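Local coordinates for protein alpha-1,4-endofucoidanase (Mariniflexile fucanivorans, PDB 6DLH) that hydrolyses alpha-1,4-linked fucoidan chains internally, as a retaining glycoside hydrolase of family 107, with a catalytic domain followed by Ig-like domains, at residues D74-D79 / N422-Y427; L46-L51 / N403-T408. All coordinates share one frame; numbering follows the deposited sequence.

Contact 1 (D74-D79 / N422-Y427); sequences DIRTVD and NWSRQY. With CA (calcium ion), chain H.
The loop 74-79 and the irregular end of 422-427 join through one backbone hydrogen bond, R425 N to R76 O at 2.8 Å. The side chain of R425 runs extended alongside the loop, and its NE and NH1 both donate to I75 O, 3.0 Å from each nitrogen. That oxygen lies in the guanidinium plane, so the side-on grip fixes the group's rotation; NH2 has its own acceptor in A140 O. Over one face the guanidinium of R76 stacks, the planes tilted by 26° and NH2 of R76 over the centre of the R425 group. Bends at chi2 and chi3 fold R76 back into this place. Arginine suits both positions because its flat cation can stack while its edge nitrogens bond: R76 itself is held by V447 O and K73 O. V78 O lies against CB and CG of R425, while V78 CG1 comes 3.8 Å from R425 NE. Further along, Q426 NE2 donates to D79 OD1 (2.9 Å), coming from above the carboxylate plane. D79 is bidentate on the calcium ion, both oxygens at 2.4 Å, and T77 O adds another ligand; D79 OD2 also accepts from L46 N of strand 46-49. Four waters complete the shell, and one donates to R425 O. This calcium-bound loop leads into strand 80-84 of the catalytic domain and is fastened to a segment that overlaps the first putative Ig-like region.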
loop_
_atom_site.group_PDB
_atom_site.type_symbol
_atom_site.label_atom_id
_atom_site.label_comp_id
_atom_site.label_asym_id
_atom_site.label_seq_id
_atom_site.Cartn_x
_atom_site.Cartn_y
_atom_site.Cartn_z
ATOM N N ASP A 74 15.285 -4.142 -13.522
ATOM C CA ASP A 74 16.427 -3.675 -14.294
ATOM C C ASP A 74 16.961 -2.335 -13.771
ATOM O O ASP A 74 17.973 -1.845 -14.266
ATOM C CB ASP A 74 16.092 -3.638 -15.789
ATOM C CG ASP A 74 17.314 -3.646 -16.689
ATOM O OD1 ASP A 74 18.351 -4.182 -16.268
ATOM O OD2 ASP A 74 17.222 -3.104 -17.802
ATOM N N ILE A 75 16.306 -1.754 -12.755
ATOM C CA ILE A 75 16.765 -0.496 -12.179
ATOM C C ILE A 75 17.704 -0.771 -11.006
ATOM O O ILE A 75 17.264 -1.125 -9.918
ATOM C CB ILE A 75 15.586 0.414 -11.781
ATOM C CG1 ILE A 75 14.586 0.576 -12.934
ATOM C CG2 ILE A 75 16.126 1.753 -11.307
ATOM C CD1 ILE A 75 13.339 1.371 -12.584
ATOM N N ARG A 76 19.005 -0.568 -11.222
ATOM C CA ARG A 76 19.995 -1.092 -10.294
ATOM C C ARG A 76 20.487 -0.028 -9.312
ATOM O O ARG A 76 21.085 -0.400 -8.303
ATOM C CB ARG A 76 21.145 -1.749 -11.066
ATOM C CG ARG A 76 20.689 -2.866 -11.998
ATOM C CD ARG A 76 20.501 -4.146 -11.212
ATOM N NE ARG A 76 19.210 -4.344 -10.585
ATOM C CZ ARG A 76 18.994 -5.055 -9.479
ATOM N NH1 ARG A 76 19.995 -5.411 -8.695
ATOM N NH2 ARG A 76 17.762 -5.391 -9.152
ATOM N N THR A 77 20.248 1.269 -9.609
ATOM C CA THR A 77 20.830 2.348 -8.816
ATOM C C THR A 77 19.822 2.972 -7.859
ATOM O O THR A 77 20.202 3.790 -7.018
ATOM C CB THR A 77 21.505 3.444 -9.658
ATOM O OG1 THR A 77 20.550 4.046 -10.536
ATOM C CG2 THR A 77 22.698 2.930 -10.434
ATOM N N VAL A 78 18.549 2.585 -7.980
ATOM C CA VAL A 78 17.526 3.073 -7.068
ATOM C C VAL A 78 17.815 2.557 -5.654
ATOM O O VAL A 78 18.332 1.458 -5.481
ATOM C CB VAL A 78 16.115 2.693 -7.557
ATOM C CG1 VAL A 78 15.942 1.180 -7.720
ATOM C CG2 VAL A 78 15.037 3.275 -6.661
ATOM N N ASP A 79 17.458 3.359 -4.644
ATOM C CA ASP A 79 17.915 3.141 -3.282
ATOM C C ASP A 79 16.738 2.826 -2.361
ATOM O O ASP A 79 16.878 2.038 -1.429
ATOM C CB ASP A 79 18.758 4.324 -2.801
ATOM C CG ASP A 79 20.022 4.517 -3.626
ATOM O OD1 ASP A 79 20.887 3.615 -3.600
ATOM O OD2 ASP A 79 20.132 5.559 -4.310
ATOM N N ASN A 422 30.593 -0.845 -8.776
ATOM C CA ASN A 422 29.441 -0.434 -7.991
ATOM C C ASN A 422 28.572 -1.656 -7.698
ATOM O O ASN A 422 28.337 -2.475 -8.582
ATOM C CB ASN A 422 28.612 0.640 -8.702
ATOM C CG ASN A 422 29.379 1.901 -9.044
ATOM O OD1 ASN A 422 28.928 2.685 -9.873
ATOM N ND2 ASN A 422 30.529 2.113 -8.425
ATOM N N TRP A 423 28.108 -1.757 -6.447
ATOM C CA TRP A 423 27.085 -2.714 -6.057
ATOM C C TRP A 423 25.699 -2.092 -6.228
ATOM O O TRP A 423 25.537 -0.876 -6.147
ATOM C CB TRP A 423 27.314 -3.180 -4.613
ATOM C CG TRP A 423 28.461 -4.130 -4.447
ATOM C CD1 TRP A 423 29.783 -3.812 -4.305
ATOM C CD2 TRP A 423 28.387 -5.567 -4.391
ATOM N NE1 TRP A 423 30.537 -4.950 -4.174
ATOM C CE2 TRP A 423 29.709 -6.042 -4.221
ATOM C CE3 TRP A 423 27.343 -6.496 -4.471
ATOM C CZ2 TRP A 423 30.001 -7.403 -4.130
ATOM C CZ3 TRP A 423 27.631 -7.840 -4.387
ATOM C CH2 TRP A 423 28.945 -8.285 -4.214
ATOM N N SER A 424 24.689 -2.944 -6.428
ATOM C CA SER A 424 23.349 -2.476 -6.739
ATOM C C SER A 424 22.648 -1.946 -5.490
ATOM O O SER A 424 22.914 -2.402 -4.378
ATOM C CB SER A 424 22.551 -3.562 -7.412
ATOM O OG SER A 424 22.340 -4.663 -6.541
ATOM N N ARG A 425 21.764 -0.962 -5.697
ATOM C CA ARG A 425 20.797 -0.491 -4.710
ATOM C C ARG A 425 21.466 -0.215 -3.364
ATOM O O ARG A 425 22.511 0.426 -3.327
ATOM C CB ARG A 425 19.601 -1.445 -4.642
ATOM C CG ARG A 425 19.007 -1.748 -6.008
ATOM C CD ARG A 425 17.694 -2.487 -5.913
ATOM N NE ARG A 425 17.000 -2.462 -7.192
ATOM C CZ ARG A 425 15.846 -3.072 -7.446
ATOM N NH1 ARG A 425 15.270 -2.936 -8.630
ATOM N NH2 ARG A 425 15.275 -3.832 -6.531
ATOM N N GLN A 426 20.847 -0.693 -2.274
ATOM C CA GLN A 426 21.326 -0.452 -0.917
ATOM C C GLN A 426 21.858 -1.732 -0.258
ATOM O O GLN A 426 22.771 -1.654 0.559
ATOM C CB GLN A 426 20.241 0.195 -0.055
ATOM C CG GLN A 426 20.012 1.668 -0.367
ATOM C CD GLN A 426 21.178 2.527 0.047
ATOM O OE1 GLN A 426 21.518 2.613 1.224
ATOM N NE2 GLN A 426 21.794 3.188 -0.924
ATOM N N TYR A 427 21.304 -2.904 -0.606
ATOM C CA TYR A 427 21.755 -4.140 0.020
ATOM C C TYR A 427 21.894 -5.268 -0.997
ATOM O O TYR A 427 21.253 -5.244 -2.044
ATOM C CB TYR A 427 20.730 -4.647 1.034
ATOM C CG TYR A 427 20.227 -3.659 2.057
ATOM C CD1 TYR A 427 21.070 -3.101 3.010
ATOM C CD2 TYR A 427 18.876 -3.343 2.116
ATOM C CE1 TYR A 427 20.586 -2.227 3.976
ATOM C CE2 TYR A 427 18.378 -2.473 3.072
ATOM C CZ TYR A 427 19.235 -1.916 4.007
ATOM O OH TYR A 427 18.726 -1.060 4.942
HETATM CA CA CA H . 21.921 4.539 -5.519
HETATM O O HOH W 1 22.847 2.371 -5.371
HETATM O O HOH W 2 21.794 6.736 -6.581
HETATM O O HOH W 3 23.728 4.711 -7.379
HETATM O O HOH W 4 23.372 5.584 -4.086
#

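Contact 2 (L46-L51 / N403-T408); sequences LGMLWL and NQFELT
One face of the F405 ring carries the methyl of M48, and G47 O sits at the ring's edge near its plane, while L46 CD2 approaches obliquely. This is helix-on-sheet packing in the catalytic domain, whose parallel sheet is consistent with a (beta/alpha)8-like barrel, as in GH29 fucosidases: helix 399-415 lies over strand 46-49, the two short segments nearly antiparallel at 169° with axes 12.0 Å apart. With the axes this far apart, the long flat side chain of F405 spans from helix to strand. The M48 methyl CE stands 3.8 Å from the ring centroid, almost on the normal, a CH-pi contact; SD lies obliquely at 4.5 Å, making a Met-aromatic pair. The bend at chi3 (79°) swings CE back over the ring, and the unbranched, flexible thioether of methionine suits this bend. M48 CG meets the ring rim as well, 3.7 Å from F405 CE2. L46 and F405 run antiparallel past one another, CD2 of L46 3.7 Å from CE2 of F405, and L46 also approaches the methyl of T408. The backbone oxygen of G47 lies 3.7 Å from F405 CZ. T408 turns its methyl to the strand and its hydroxyl to the helix: OG1 donates to Q404 O at 2.8 Å, T408 N donates to the same oxygen, and the two donors come from opposite faces of the carbonyl plane.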
loop_
_atom_site.group_PDB
_atom_site.type_symbol
_atom_site.label_atom_id
_atom_site.label_comp_id
_atom_site.label_asym_id
_atom_site.label_seq_id
_atom_site.Cartn_x
_atom_site.Cartn_y
_atom_site.Cartn_z
ATOM N N LEU A 46 18.413 7.771 -4.528
ATOM C CA LEU A 46 17.334 7.886 -5.495
ATOM C C LEU A 46 16.138 7.072 -5.009
ATOM O O LEU A 46 16.251 5.862 -4.808
ATOM C CB LEU A 46 17.842 7.364 -6.845
ATOM C CG LEU A 46 16.794 7.242 -7.953
ATOM C CD1 LEU A 46 16.210 8.610 -8.295
ATOM C CD2 LEU A 46 17.408 6.617 -9.195
ATOM N N GLY A 47 14.989 7.742 -4.846
ATOM C CA GLY A 47 13.797 7.082 -4.327
ATOM C C GLY A 47 12.617 7.130 -5.294
ATOM O O GLY A 47 12.602 7.920 -6.233
ATOM N N MET A 48 11.630 6.260 -5.051
ATOM C CA MET A 48 10.417 6.185 -5.849
ATOM C C MET A 48 9.223 6.205 -4.897
ATOM O O MET A 48 9.404 6.172 -3.677
ATOM C CB MET A 48 10.388 4.899 -6.686
ATOM C CG MET A 48 11.668 4.651 -7.463
ATOM S SD MET A 48 11.617 3.163 -8.493
ATOM C CE MET A 48 10.676 3.715 -9.916
ATOM N N LEU A 49 8.008 6.269 -5.461
ATOM C CA LEU A 49 6.806 6.357 -4.649
ATOM C C LEU A 49 5.796 5.321 -5.120
ATOM O O LEU A 49 5.481 5.264 -6.309
ATOM C CB LEU A 49 6.208 7.768 -4.742
ATOM C CG LEU A 49 4.888 7.951 -3.990
ATOM C CD1 LEU A 49 5.099 7.800 -2.493
ATOM C CD2 LEU A 49 4.241 9.299 -4.297
ATOM N N TRP A 50 5.270 4.542 -4.165
ATOM C CA TRP A 50 4.252 3.540 -4.445
ATOM C C TRP A 50 3.056 3.758 -3.522
ATOM O O TRP A 50 3.119 3.476 -2.320
ATOM C CB TRP A 50 4.849 2.131 -4.318
ATOM C CG TRP A 50 4.003 1.029 -4.873
ATOM C CD1 TRP A 50 3.950 0.597 -6.167
ATOM C CD2 TRP A 50 3.112 0.176 -4.131
ATOM N NE1 TRP A 50 3.083 -0.457 -6.286
ATOM C CE2 TRP A 50 2.551 -0.736 -5.054
ATOM C CE3 TRP A 50 2.728 0.099 -2.786
ATOM C CZ2 TRP A 50 1.638 -1.717 -4.665
ATOM C CZ3 TRP A 50 1.825 -0.871 -2.403
ATOM C CH2 TRP A 50 1.285 -1.760 -3.334
ATOM N N LEU A 51 1.977 4.308 -4.091
ATOM C CA LEU A 51 0.891 4.814 -3.268
ATOM C C LEU A 51 -0.451 4.428 -3.886
ATOM O O LEU A 51 -0.938 5.071 -4.816
ATOM C CB LEU A 51 1.054 6.331 -3.089
ATOM C CG LEU A 51 -0.018 7.059 -2.277
ATOM C CD1 LEU A 51 -0.135 6.482 -0.873
ATOM C CD2 LEU A 51 0.272 8.557 -2.206
ATOM N N ASN A 403 10.540 4.295 -18.486
ATOM C CA ASN A 403 11.434 4.818 -19.511
ATOM C C ASN A 403 12.426 5.808 -18.895
ATOM O O ASN A 403 13.640 5.635 -19.012
ATOM C CB ASN A 403 10.630 5.443 -20.654
ATOM C CG ASN A 403 11.482 6.189 -21.658
ATOM O OD1 ASN A 403 12.228 5.577 -22.416
ATOM N ND2 ASN A 403 11.359 7.510 -21.689
ATOM N N GLN A 404 11.902 6.826 -18.196
ATOM C CA GLN A 404 12.733 7.895 -17.661
ATOM C C GLN A 404 13.696 7.367 -16.596
ATOM O O GLN A 404 14.871 7.738 -16.577
ATOM C CB GLN A 404 11.863 9.053 -17.163
ATOM C CG GLN A 404 10.993 9.682 -18.249
ATOM C CD GLN A 404 10.485 11.056 -17.875
ATOM O OE1 GLN A 404 10.020 11.288 -16.753
ATOM N NE2 GLN A 404 10.556 11.982 -18.820
ATOM N N PHE A 405 13.186 6.493 -15.718
ATOM C CA PHE A 405 13.963 5.865 -14.660
ATOM C C PHE A 405 15.067 4.973 -15.225
ATOM O O PHE A 405 16.169 4.933 -14.683
ATOM C CB PHE A 405 13.039 5.156 -13.658
ATOM C CG PHE A 405 12.984 5.846 -12.320
ATOM C CD1 PHE A 405 12.153 6.934 -12.113
ATOM C CD2 PHE A 405 13.811 5.446 -11.281
ATOM C CE1 PHE A 405 12.139 7.596 -10.891
ATOM C CE2 PHE A 405 13.797 6.107 -10.060
ATOM C CZ PHE A 405 12.953 7.180 -9.863
ATOM N N GLU A 406 14.781 4.280 -16.335
ATOM C CA GLU A 406 15.773 3.431 -16.981
ATOM C C GLU A 406 16.897 4.275 -17.585
ATOM O O GLU A 406 18.069 3.947 -17.419
ATOM C CB GLU A 406 15.118 2.510 -18.012
ATOM C CG GLU A 406 14.362 1.342 -17.400
ATOM C CD GLU A 406 15.189 0.219 -16.795
ATOM O OE1 GLU A 406 16.432 0.346 -16.748
ATOM O OE2 GLU A 406 14.585 -0.789 -16.376
ATOM N N LEU A 407 16.541 5.361 -18.293
ATOM C CA LEU A 407 17.552 6.254 -18.844
ATOM C C LEU A 407 18.417 6.807 -17.711
ATOM O O LEU A 407 19.639 6.805 -17.807
ATOM C CB LEU A 407 16.879 7.375 -19.648
ATOM C CG LEU A 407 16.176 6.924 -20.933
ATOM C CD1 LEU A 407 15.343 8.044 -21.538
ATOM C CD2 LEU A 407 17.174 6.378 -21.951
ATOM N N THR A 408 17.771 7.261 -16.630
ATOM C CA THR A 408 18.459 7.706 -15.428
ATOM C C THR A 408 19.419 6.632 -14.913
ATOM O O THR A 408 20.550 6.944 -14.534
ATOM C CB THR A 408 17.454 8.116 -14.343
ATOM O OG1 THR A 408 16.642 9.169 -14.866
ATOM C CG2 THR A 408 18.116 8.567 -13.059
#

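How the contacts relate
Contacts 1 and 2 lie with their centres about 12 Å apart and meet where D79, just before strand 80-84, lies beside L46 at the start of strand 46-49: D79 N is 2.8 Å from L46 O, probably a hydrogen bond. With its carboxylate bonded there too, D79 ties the calcium ion to that strand, and the L46 side chain, which packs on F405 in contact 2, comes within about 5 Å of the metal. Helix 399-415 serves both places, since D409 bonds to R76 and T77 of the 74-79 loop, and E406 packs on D74 and I75. The same helix is followed in the chain by strand 422-423, so the later segments of both contacts are close in sequence.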